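Local coordinates for protein triosephosphate isomerase (PDB 4O4V) that probably catalyses the interconversion of D-glyceraldehyde 3-phosphate and dihydroxyacetone phosphate in glycolysis and gluconeogenesis, working as a homodimeric TIM barrel, at residues V60-A72 against E103-A115. Numbering follows the deposited sequence.
Sequences VSAENVFTKPNGA and EDDEFLAAKAKFA
Lys111 reaches out of helix 105-117 to the loop beyond strand 59-62, where its NZ donates to Asn64 OD1 at 2.9 Å, in the carbonyl plane and on a lone pair. The same ammonium makes a weak bond to Val65 O (3.1 Å) and a bond to a water that also accepts from Asn64 ND2. NZ also meets Glu103 OE2 from above the carboxylate plane, a salt bridge of 3.0 Å. A second water donates to both Asn64 OD1 and Glu103 OE1, tying amide and carboxylate together. With CG anti to the backbone N (chi1 -176°), the Asn64 amide swings toward the helix and brings OD1 to Lys111 NZ.

Side-chain packing continues along the helix. Thr67 CG2 settles against Phe107 CE1 and Lys111 CG, 3.6 Å from each, with Ala110 CB close by. The Phe107 ring takes Lys111 CE on one face and Phe66 CE1 at its edge, 3.9 Å from Phe107 CE1. Farther on, Thr67 O lies over one face of the Phe114 ring, 3.3 Å from CG of Phe114, while Pro69 CD abuts Phe114 CZ at 3.6 Å.

Around this shell, Arg97 forms a second salt bridge with Glu103 OE2, probably helping to position the carboxylate for Lys111. Asp104 N-caps the helix through OD1, which accepts from Phe107 N.

The contact joins the long loop after the third TIM-barrel strand, which in this family projects into the partner subunit, to outer helix 105-117, between strands 89-92 and 121-126. Lys111 also touches Leu92, Phe114 packs on Val79 of helix 79-83, and Asn70 ND2 donates a hydrogen bond to Asn13 OD1 of the second subunit.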
# COMPACT_ATOMS: atom_id res chain seq x y z
N VAL A 60 -2.80 -0.93 17.95
CA VAL A 60 -2.94 -0.55 16.56
C VAL A 60 -2.45 -1.67 15.65
O VAL A 60 -1.49 -2.39 15.97
CB VAL A 60 -2.14 0.75 16.34
CG1 VAL A 60 -2.18 1.20 14.90
CG2 VAL A 60 -2.69 1.87 17.20
N SER A 61 -3.07 -1.79 14.48
CA SER A 61 -2.67 -2.75 13.46
C SER A 61 -2.59 -2.12 12.09
O SER A 61 -3.40 -1.26 11.72
CB SER A 61 -3.73 -3.86 13.39
OG SER A 61 -3.40 -4.88 12.47
N ALA A 62 -1.61 -2.57 11.31
CA ALA A 62 -1.65 -2.33 9.87
C ALA A 62 -2.67 -3.22 9.19
O ALA A 62 -3.16 -4.21 9.76
CB ALA A 62 -0.27 -2.57 9.27
N GLU A 63 -3.00 -2.90 7.95
CA GLU A 63 -3.97 -3.64 7.15
C GLU A 63 -3.32 -4.59 6.14
O GLU A 63 -4.00 -5.36 5.47
CB GLU A 63 -4.93 -2.71 6.42
CG GLU A 63 -5.90 -1.97 7.36
CD GLU A 63 -6.87 -1.06 6.64
OE1 GLU A 63 -7.09 -1.23 5.43
OE2 GLU A 63 -7.44 -0.14 7.32
N ASN A 64 -2.00 -4.51 6.04
CA ASN A 64 -1.18 -5.29 5.11
C ASN A 64 0.28 -4.97 5.42
O ASN A 64 0.56 -3.92 6.01
CB ASN A 64 -1.50 -4.90 3.66
CG ASN A 64 -0.76 -5.73 2.65
OD1 ASN A 64 -0.62 -6.93 2.82
ND2 ASN A 64 -0.28 -5.08 1.59
N VAL A 65 1.20 -5.80 4.94
CA VAL A 65 2.64 -5.51 4.93
C VAL A 65 3.23 -6.21 3.73
O VAL A 65 2.64 -7.15 3.18
CB VAL A 65 3.37 -5.99 6.20
CG1 VAL A 65 2.84 -5.37 7.45
CG2 VAL A 65 3.35 -7.49 6.35
N PHE A 66 4.41 -5.79 3.30
CA PHE A 66 5.12 -6.49 2.23
C PHE A 66 5.97 -7.65 2.79
O PHE A 66 5.95 -7.92 3.98
CB PHE A 66 5.93 -5.46 1.42
CG PHE A 66 6.48 -5.98 0.13
CD1 PHE A 66 5.65 -6.48 -0.87
CD2 PHE A 66 7.85 -5.97 -0.11
CE1 PHE A 66 6.17 -6.95 -2.04
CE2 PHE A 66 8.35 -6.45 -1.28
CZ PHE A 66 7.54 -6.94 -2.24
N THR A 67 6.68 -8.37 1.92
CA THR A 67 7.43 -9.57 2.28
C THR A 67 8.89 -9.33 2.64
O THR A 67 9.58 -10.26 3.05
CB THR A 67 7.44 -10.53 1.11
OG1 THR A 67 7.84 -9.77 -0.04
CG2 THR A 67 6.08 -11.19 0.88
N LYS A 68 9.38 -8.12 2.47
CA LYS A 68 10.80 -7.80 2.63
C LYS A 68 10.98 -6.65 3.62
O LYS A 68 10.04 -5.88 3.83
CB LYS A 68 11.36 -7.38 1.26
CG LYS A 68 11.23 -8.44 0.17
CD LYS A 68 12.09 -9.66 0.39
CE LYS A 68 12.00 -10.59 -0.81
NZ LYS A 68 12.85 -11.80 -0.67
N PRO A 69 12.19 -6.45 4.16
CA PRO A 69 12.39 -5.37 5.15
C PRO A 69 12.36 -3.96 4.57
O PRO A 69 12.01 -3.02 5.27
CB PRO A 69 13.76 -5.67 5.75
CG PRO A 69 14.43 -6.49 4.72
CD PRO A 69 13.36 -7.33 4.07
N ASN A 70 12.77 -3.83 3.31
CA ASN A 70 12.98 -2.56 2.63
C ASN A 70 13.47 -2.89 1.26
O ASN A 70 13.83 -4.04 0.98
CB ASN A 70 14.02 -1.66 3.35
CG ASN A 70 15.40 -2.20 3.35
OD1 ASN A 70 15.66 -3.23 3.95
ND2 ASN A 70 16.31 -1.50 2.71
N GLY A 71 13.53 -1.90 0.39
CA GLY A 71 14.18 -2.03 -0.90
C GLY A 71 13.39 -1.47 -2.04
O GLY A 71 12.58 -0.54 -1.87
N ALA A 72 13.61 -2.03 -3.22
CA ALA A 72 13.13 -1.48 -4.49
C ALA A 72 11.71 -1.97 -4.77
O ALA A 72 11.44 -2.73 -5.71
CB ALA A 72 14.09 -1.85 -5.60
N GLU A 103 -3.63 -11.14 -4.41
CA GLU A 103 -2.63 -11.77 -3.56
C GLU A 103 -2.89 -13.26 -3.45
O GLU A 103 -3.98 -13.66 -3.03
CB GLU A 103 -2.62 -11.13 -2.18
CG GLU A 103 -2.19 -9.65 -2.21
CD GLU A 103 -1.94 -9.03 -0.84
OE1 GLU A 103 -2.27 -9.71 0.16
OE2 GLU A 103 -1.49 -7.87 -0.80
N ASP A 104 -1.89 -14.07 -3.79
CA ASP A 104 -2.03 -15.52 -3.73
C ASP A 104 -1.48 -16.12 -2.45
O ASP A 104 -0.85 -15.44 -1.64
CB ASP A 104 -1.51 -16.24 -4.99
CG ASP A 104 -0.02 -16.19 -5.18
OD1 ASP A 104 0.77 -15.98 -4.24
OD2 ASP A 104 0.39 -16.46 -6.34
N ASP A 105 -1.73 -17.41 -2.25
CA ASP A 105 -1.37 -18.08 -1.00
C ASP A 105 0.15 -18.10 -0.79
O ASP A 105 0.60 -18.03 0.36
CB ASP A 105 -1.93 -19.51 -0.95
CG ASP A 105 -3.45 -19.53 -0.78
OD1 ASP A 105 -3.95 -19.14 0.30
OD2 ASP A 105 -4.14 -19.98 -1.71
N GLU A 106 0.94 -18.22 -1.85
CA GLU A 106 2.39 -18.23 -1.69
C GLU A 106 2.90 -16.87 -1.18
O GLU A 106 3.74 -16.80 -0.29
CB GLU A 106 3.05 -18.58 -3.02
N PHE A 107 2.39 -15.78 -1.73
CA PHE A 107 2.75 -14.43 -1.30
C PHE A 107 2.35 -14.25 0.16
O PHE A 107 3.11 -13.70 0.97
CB PHE A 107 2.00 -13.44 -2.22
CG PHE A 107 2.39 -11.99 -2.12
CD1 PHE A 107 3.70 -11.57 -1.95
CD2 PHE A 107 1.41 -11.03 -2.34
CE1 PHE A 107 4.02 -10.19 -1.95
CE2 PHE A 107 1.70 -9.66 -2.38
CZ PHE A 107 3.01 -9.24 -2.19
N LEU A 108 1.15 -14.69 0.52
CA LEU A 108 0.64 -14.52 1.88
C LEU A 108 1.41 -15.34 2.90
O LEU A 108 1.67 -14.88 4.01
CB LEU A 108 -0.85 -14.85 1.92
CG LEU A 108 -1.71 -13.87 1.13
CD1 LEU A 108 -3.14 -14.41 0.98
CD2 LEU A 108 -1.73 -12.52 1.75
N ALA A 109 1.78 -16.57 2.55
CA ALA A 109 2.60 -17.38 3.43
C ALA A 109 3.95 -16.69 3.67
O ALA A 109 4.44 -16.69 4.81
CB ALA A 109 2.76 -18.77 2.85
N ALA A 110 4.54 -16.11 2.63
CA ALA A 110 5.80 -15.42 2.78
C ALA A 110 5.62 -14.22 3.72
O ALA A 110 6.49 -13.94 4.55
CB ALA A 110 6.35 -15.00 1.43
N LYS A 111 4.52 -13.49 3.60
CA LYS A 111 4.24 -12.36 4.50
C LYS A 111 4.08 -12.82 5.94
O LYS A 111 4.61 -12.19 6.88
CB LYS A 111 2.97 -11.63 4.07
CG LYS A 111 3.09 -10.87 2.78
CD LYS A 111 1.82 -10.13 2.41
CE LYS A 111 2.02 -9.38 1.11
NZ LYS A 111 0.96 -8.38 0.88
N ALA A 112 3.36 -13.91 6.16
CA ALA A 112 3.14 -14.39 7.51
C ALA A 112 4.46 -14.79 8.17
O ALA A 112 4.72 -14.42 9.31
CB ALA A 112 2.19 -15.58 7.51
N LYS A 113 5.30 -15.53 7.44
CA LYS A 113 6.59 -15.93 7.97
C LYS A 113 7.44 -14.71 8.30
O LYS A 113 8.03 -14.63 9.38
CB LYS A 113 7.30 -16.82 6.97
CG LYS A 113 8.68 -17.32 7.42
CD LYS A 113 9.29 -18.30 6.41
CE LYS A 113 10.64 -18.87 6.85
NZ LYS A 113 11.69 -17.85 6.89
N PHE A 114 7.54 -13.77 7.36
CA PHE A 114 8.38 -12.60 7.54
C PHE A 114 7.89 -11.74 8.69
O PHE A 114 8.68 -11.30 9.53
CB PHE A 114 8.47 -11.79 6.25
CG PHE A 114 9.40 -10.63 6.36
CD1 PHE A 114 10.74 -10.83 6.33
CD2 PHE A 114 8.91 -9.33 6.51
CE1 PHE A 114 11.61 -9.77 6.47
CE2 PHE A 114 9.78 -8.29 6.64
CZ PHE A 114 11.12 -8.51 6.63
N ALA A 115 6.58 -11.53 8.77
CA ALA A 115 6.03 -10.71 9.86
C ALA A 115 6.33 -11.35 11.23
O ALA A 115 6.83 -10.68 12.15
CB ALA A 115 4.55 -10.50 9.66
O HOH W 1 -2.47 -9.08 2.79
O HOH W 2 1.54 -6.05 -0.69